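Local coordinates for thermoresistant glucokinase (Janibacter sp. HTCC2649, PDB 4EUN), which probably phosphorylates gluconate at the expense of ATP, as a P-loop carbohydrate kinase of the thermoresistant gluconokinase type, at residues A[80-91]-A[108-119]. Sequence-based numbering, arbitrary orientation.
Sequences DEDRWPWLRSLA and CSALKRTYRDVL
With chi1 of Tyr115 at -61°, its CG lies beside its own backbone N, as does that of Asp80, and the phenol reaches across to the carboxylate. Tyr115 OH donates to Asp80 OD1 in a very short bond of 2.5 Å, the carboxylate standing steeply to the ring whose edge it meets. Lys112, extended beyond CG, brings NZ to the syn side of Asp80 OD1 at 2.9 Å, a salt bridge, while its CB lies over the centre of one Tyr115 face. Arg83 NH1 donates to Tyr115 OH (2.8 Å), so the phenol oxygen both gives and receives a bond. A water joins Asp80 OD2 to Thr114 OG1. Asp80, Arg83, Trp84 and Leu87 form the hole that takes Tyr115 as a knob; its edge is turned to the face of Trp84 in an offset T-shaped pair, planes at 87°. The parallel sheet, strand order 2-3-1-4-5, is consistent with a P-loop kinase fold; here 80-91, the first part of helix 80-99, lies beside 113-119, the crossover helix between strands 104-108 and 127-132, their axes approaching to 8.8 Å, 37° from parallel. Further along, Leu87 CD1 lies against Tyr115 CG at 3.6 Å, and Val118 parts its methyls, CG2 against Trp84 CZ3 (3.7 Å) and CG1 against Leu87 CB. Leu119 CD2 meets Leu90 CB at 3.7 Å, and Leu119 also touches Phe128 of the central sheet.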
loop_
_atom_site.group_PDB
_atom_site.type_symbol
_atom_site.label_atom_id
_atom_site.label_comp_id
_atom_site.label_asym_id
_atom_site.label_seq_id
_atom_site.Cartn_x
_atom_site.Cartn_y
_atom_site.Cartn_z
ATOM N N ASP A 80 -13.585 14.242 -13.726
ATOM C CA ASP A 80 -13.239 15.126 -12.615
ATOM C C ASP A 80 -14.241 14.949 -11.483
ATOM O O ASP A 80 -13.856 14.871 -10.318
ATOM C CB ASP A 80 -13.263 16.596 -13.046
ATOM C CG ASP A 80 -12.071 16.996 -13.898
ATOM O OD1 ASP A 80 -11.231 16.138 -14.224
ATOM O OD2 ASP A 80 -11.997 18.190 -14.262
ATOM N N GLU A 81 -15.527 14.903 -11.831
ATOM C CA GLU A 81 -16.594 14.766 -10.841
ATOM C C GLU A 81 -16.455 13.483 -10.016
ATOM O O GLU A 81 -16.686 13.491 -8.798
ATOM C CB GLU A 81 -17.970 14.809 -11.508
ATOM C CG GLU A 81 -19.127 14.628 -10.535
ATOM C CD GLU A 81 -20.470 14.954 -11.153
ATOM O OE1 GLU A 81 -20.553 15.031 -12.397
ATOM O OE2 GLU A 81 -21.445 15.139 -10.392
ATOM N N ASP A 82 -16.078 12.390 -10.674
ATOM C CA ASP A 82 -15.886 11.114 -9.983
ATOM C C ASP A 82 -14.752 11.216 -8.987
ATOM O O ASP A 82 -14.762 10.549 -7.947
ATOM C CB ASP A 82 -15.542 9.999 -10.975
ATOM C CG ASP A 82 -16.669 9.694 -11.936
ATOM O OD1 ASP A 82 -17.850 9.807 -11.538
ATOM O OD2 ASP A 82 -16.368 9.346 -13.098
ATOM N N ARG A 83 -13.767 12.045 -9.314
ATOM C CA ARG A 83 -12.519 12.064 -8.557
ATOM C C ARG A 83 -12.474 13.044 -7.393
ATOM O O ARG A 83 -11.676 12.842 -6.472
ATOM C CB ARG A 83 -11.317 12.316 -9.477
ATOM C CG ARG A 83 -11.016 11.175 -10.444
ATOM C CD ARG A 83 -9.874 11.531 -11.376
ATOM N NE ARG A 83 -9.564 10.456 -12.322
ATOM C CZ ARG A 83 -9.512 10.600 -13.643
ATOM N NH1 ARG A 83 -9.763 11.774 -14.202
ATOM N NH2 ARG A 83 -9.222 9.558 -14.412
ATOM N N TRP A 84 -13.292 14.096 -7.421
ATOM C CA TRP A 84 -13.224 15.105 -6.358
ATOM C C TRP A 84 -13.383 14.532 -4.938
ATOM O O TRP A 84 -12.576 14.859 -4.067
ATOM C CB TRP A 84 -14.189 16.290 -6.570
ATOM C CG TRP A 84 -14.002 17.093 -7.837
ATOM C CD1 TRP A 84 -14.977 17.417 -8.741
ATOM C CD2 TRP A 84 -12.790 17.695 -8.327
ATOM N NE1 TRP A 84 -14.449 18.172 -9.761
ATOM C CE2 TRP A 84 -13.109 18.356 -9.532
ATOM C CE3 TRP A 84 -11.467 17.732 -7.872
ATOM C CZ2 TRP A 84 -12.154 19.045 -10.285
ATOM C CZ3 TRP A 84 -10.525 18.426 -8.621
ATOM C CH2 TRP A 84 -10.871 19.066 -9.808
ATOM N N PRO A 85 -14.413 13.685 -4.693
ATOM C CA PRO A 85 -14.542 13.176 -3.318
ATOM C C PRO A 85 -13.355 12.315 -2.902
ATOM O O PRO A 85 -12.960 12.366 -1.738
ATOM C CB PRO A 85 -15.827 12.338 -3.367
ATOM C CG PRO A 85 -16.621 12.938 -4.500
ATOM C CD PRO A 85 -15.579 13.306 -5.516
ATOM N N TRP A 86 -12.793 11.562 -3.843
ATOM C CA TRP A 86 -11.610 10.742 -3.607
ATOM C C TRP A 86 -10.397 11.594 -3.233
ATOM O O TRP A 86 -9.725 11.337 -2.234
ATOM C CB TRP A 86 -11.330 9.901 -4.858
ATOM C CG TRP A 86 -10.006 9.181 -4.893
ATOM C CD1 TRP A 86 -9.584 8.197 -4.044
ATOM C CD2 TRP A 86 -8.963 9.348 -5.864
ATOM N NE1 TRP A 86 -8.339 7.761 -4.413
ATOM C CE2 TRP A 86 -7.931 8.448 -5.527
ATOM C CE3 TRP A 86 -8.798 10.176 -6.979
ATOM C CZ2 TRP A 86 -6.751 8.351 -6.266
ATOM C CZ3 TRP A 86 -7.626 10.084 -7.713
ATOM C CH2 TRP A 86 -6.613 9.179 -7.352
ATOM N N LEU A 87 -10.129 12.619 -4.028
ATOM C CA LEU A 87 -9.044 13.547 -3.750
ATOM C C LEU A 87 -9.219 14.249 -2.400
ATOM O O LEU A 87 -8.245 14.445 -1.668
ATOM C CB LEU A 87 -8.953 14.573 -4.880
ATOM C CG LEU A 87 -8.536 13.937 -6.199
ATOM C CD1 LEU A 87 -8.884 14.873 -7.334
ATOM C CD2 LEU A 87 -7.039 13.654 -6.222
ATOM N N ARG A 88 -10.449 14.637 -2.074
ATOM C CA ARG A 88 -10.697 15.271 -0.779
ATOM C C ARG A 88 -10.454 14.304 0.372
ATOM O O ARG A 88 -9.978 14.716 1.422
ATOM C CB ARG A 88 -12.105 15.865 -0.686
ATOM C CG ARG A 88 -12.258 17.203 -1.397
ATOM C CD ARG A 88 -13.632 17.796 -1.127
ATOM N NE ARG A 88 -14.693 16.942 -1.655
ATOM C CZ ARG A 88 -15.371 17.198 -2.768
ATOM N NH1 ARG A 88 -16.317 16.365 -3.180
ATOM N NH2 ARG A 88 -15.109 18.296 -3.464
ATOM N N SER A 89 -10.772 13.031 0.184
ATOM C CA SER A 89 -10.545 12.070 1.271
ATOM C C SER A 89 -9.051 11.846 1.474
ATOM O O SER A 89 -8.593 11.663 2.611
ATOM C CB SER A 89 -11.272 10.752 1.005
ATOM O OG SER A 89 -10.617 10.007 0.002
ATOM N N LEU A 90 -8.286 11.877 0.387
ATOM C CA LEU A 90 -6.830 11.765 0.476
ATOM C C LEU A 90 -6.243 12.973 1.197
ATOM O O LEU A 90 -5.342 12.837 2.042
ATOM C CB LEU A 90 -6.206 11.636 -0.918
ATOM C CG LEU A 90 -6.546 10.361 -1.684
ATOM C CD1 LEU A 90 -6.053 10.486 -3.111
ATOM C CD2 LEU A 90 -5.888 9.169 -1.005
ATOM N N ALA A 91 -6.746 14.162 0.869
ATOM C CA ALA A 91 -6.285 15.384 1.511
ATOM C C ALA A 91 -6.608 15.346 2.999
ATOM O O ALA A 91 -5.772 15.695 3.840
ATOM C CB ALA A 91 -6.918 16.610 0.857
ATOM N N CYS A 108 -0.362 7.528 -6.144
ATOM C CA CYS A 108 -1.551 7.932 -6.897
ATOM C C CYS A 108 -1.374 7.627 -8.378
ATOM O O CYS A 108 -0.263 7.704 -8.900
ATOM C CB CYS A 108 -1.784 9.441 -6.789
ATOM S SG CYS A 108 -2.300 10.011 -5.175
ATOM N N SER A 109 -2.474 7.333 -9.067
ATOM C CA SER A 109 -2.462 7.273 -10.528
ATOM C C SER A 109 -2.337 8.689 -11.100
ATOM O O SER A 109 -1.913 9.611 -10.404
ATOM C CB SER A 109 -3.730 6.594 -11.037
ATOM O OG SER A 109 -4.867 7.123 -10.387
ATOM N N ALA A 110 -2.688 8.868 -12.377
ATOM C CA ALA A 110 -2.468 10.149 -13.051
ATOM C C ALA A 110 -3.244 11.282 -12.391
ATOM O O ALA A 110 -4.420 11.128 -12.051
ATOM C CB ALA A 110 -2.844 10.048 -14.499
ATOM N N LEU A 111 -2.590 12.424 -12.216
ATOM C CA LEU A 111 -3.270 13.575 -11.656
ATOM C C LEU A 111 -3.122 14.805 -12.539
ATOM O O LEU A 111 -2.042 15.078 -13.085
ATOM C CB LEU A 111 -2.684 13.918 -10.302
ATOM C CG LEU A 111 -2.677 12.814 -9.253
ATOM C CD1 LEU A 111 -1.851 13.271 -8.065
ATOM C CD2 LEU A 111 -4.096 12.496 -8.845
ATOM N N LYS A 112 -4.218 15.548 -12.657
ATOM C CA LYS A 112 -4.203 16.871 -13.232
ATOM C C LYS A 112 -3.663 17.848 -12.205
ATOM O O LYS A 112 -3.683 17.559 -11.014
ATOM C CB LYS A 112 -5.627 17.282 -13.591
ATOM C CG LYS A 112 -6.283 16.423 -14.656
ATOM C CD LYS A 112 -7.622 17.047 -15.063
ATOM C CE LYS A 112 -8.364 16.183 -16.071
ATOM N NZ LYS A 112 -9.626 16.847 -16.515
ATOM N N ARG A 113 -3.208 19.012 -12.666
ATOM C CA ARG A 113 -2.819 20.095 -11.763
ATOM C C ARG A 113 -3.901 20.433 -10.744
ATOM O O ARG A 113 -3.617 20.550 -9.551
ATOM C CB ARG A 113 -2.477 21.353 -12.568
ATOM C CG ARG A 113 -2.456 22.634 -11.730
ATOM C CD ARG A 113 -1.212 22.672 -10.884
ATOM N NE ARG A 113 -1.286 23.644 -9.793
ATOM C CZ ARG A 113 -0.469 24.682 -9.660
ATOM N NH1 ARG A 113 0.484 24.900 -10.559
ATOM N NH2 ARG A 113 -0.604 25.499 -8.626
ATOM N N THR A 114 -5.141 20.590 -11.204
ATOM C CA THR A 114 -6.256 20.866 -10.286
ATOM C C THR A 114 -6.437 19.783 -9.217
ATOM O O THR A 114 -6.880 20.084 -8.107
ATOM C CB THR A 114 -7.589 21.034 -11.027
ATOM O OG1 THR A 114 -7.832 19.876 -11.834
ATOM C CG2 THR A 114 -7.570 22.275 -11.908
ATOM N N TYR A 115 -6.137 18.526 -9.555
ATOM C CA TYR A 115 -6.228 17.444 -8.573
ATOM C C TYR A 115 -5.168 17.635 -7.500
ATOM O O TYR A 115 -5.429 17.418 -6.310
ATOM C CB TYR A 115 -6.007 16.065 -9.208
ATOM C CG TYR A 115 -6.997 15.653 -10.274
ATOM C CD1 TYR A 115 -8.103 16.437 -10.594
ATOM C CD2 TYR A 115 -6.818 14.465 -10.968
ATOM C CE1 TYR A 115 -8.993 16.044 -11.586
ATOM C CE2 TYR A 115 -7.696 14.073 -11.960
ATOM C CZ TYR A 115 -8.784 14.860 -12.259
ATOM O OH TYR A 115 -9.672 14.458 -13.251
ATOM N N ARG A 116 -3.961 17.994 -7.926
ATOM C CA ARG A 116 -2.882 18.243 -6.976
ATOM C C ARG A 116 -3.208 19.432 -6.080
ATOM O O ARG A 116 -2.835 19.430 -4.910
ATOM C CB ARG A 116 -1.534 18.400 -7.698
ATOM C CG ARG A 116 -1.175 17.152 -8.511
ATOM C CD ARG A 116 0.247 17.168 -9.063
ATOM N NE ARG A 116 0.490 18.212 -10.073
ATOM C CZ ARG A 116 0.412 18.032 -11.387
ATOM N NH1 ARG A 116 0.046 16.865 -11.894
ATOM N NH2 ARG A 116 0.687 19.040 -12.199
ATOM N N ASP A 117 -3.908 20.433 -6.618
ATOM C CA ASP A 117 -4.377 21.557 -5.793
ATOM C C ASP A 117 -5.254 21.073 -4.635
ATOM O O ASP A 117 -5.113 21.531 -3.492
ATOM C CB ASP A 117 -5.168 22.570 -6.635
ATOM C CG ASP A 117 -4.302 23.337 -7.621
ATOM O OD1 ASP A 117 -3.072 23.413 -7.430
ATOM O OD2 ASP A 117 -4.866 23.894 -8.592
ATOM N N VAL A 118 -6.154 20.132 -4.918
ATOM C CA VAL A 118 -7.025 19.582 -3.880
ATOM C C VAL A 118 -6.227 18.819 -2.815
ATOM O O VAL A 118 -6.464 18.983 -1.618
ATOM C CB VAL A 118 -8.115 18.664 -4.475
ATOM C CG1 VAL A 118 -8.943 18.023 -3.372
ATOM C CG2 VAL A 118 -9.007 19.451 -5.423
ATOM N N LEU A 119 -5.265 18.001 -3.243
ATOM C CA LEU A 119 -4.391 17.307 -2.290
ATOM C C LEU A 119 -3.691 18.310 -1.372
ATOM O O LEU A 119 -3.561 18.075 -0.167
ATOM C CB LEU A 119 -3.351 16.458 -3.033
ATOM C CG LEU A 119 -3.915 15.296 -3.858
ATOM C CD1 LEU A 119 -2.811 14.507 -4.548
ATOM C CD2 LEU A 119 -4.724 14.365 -2.972
HETATM O O HOH W 1 -9.957 20.003 -13.420
#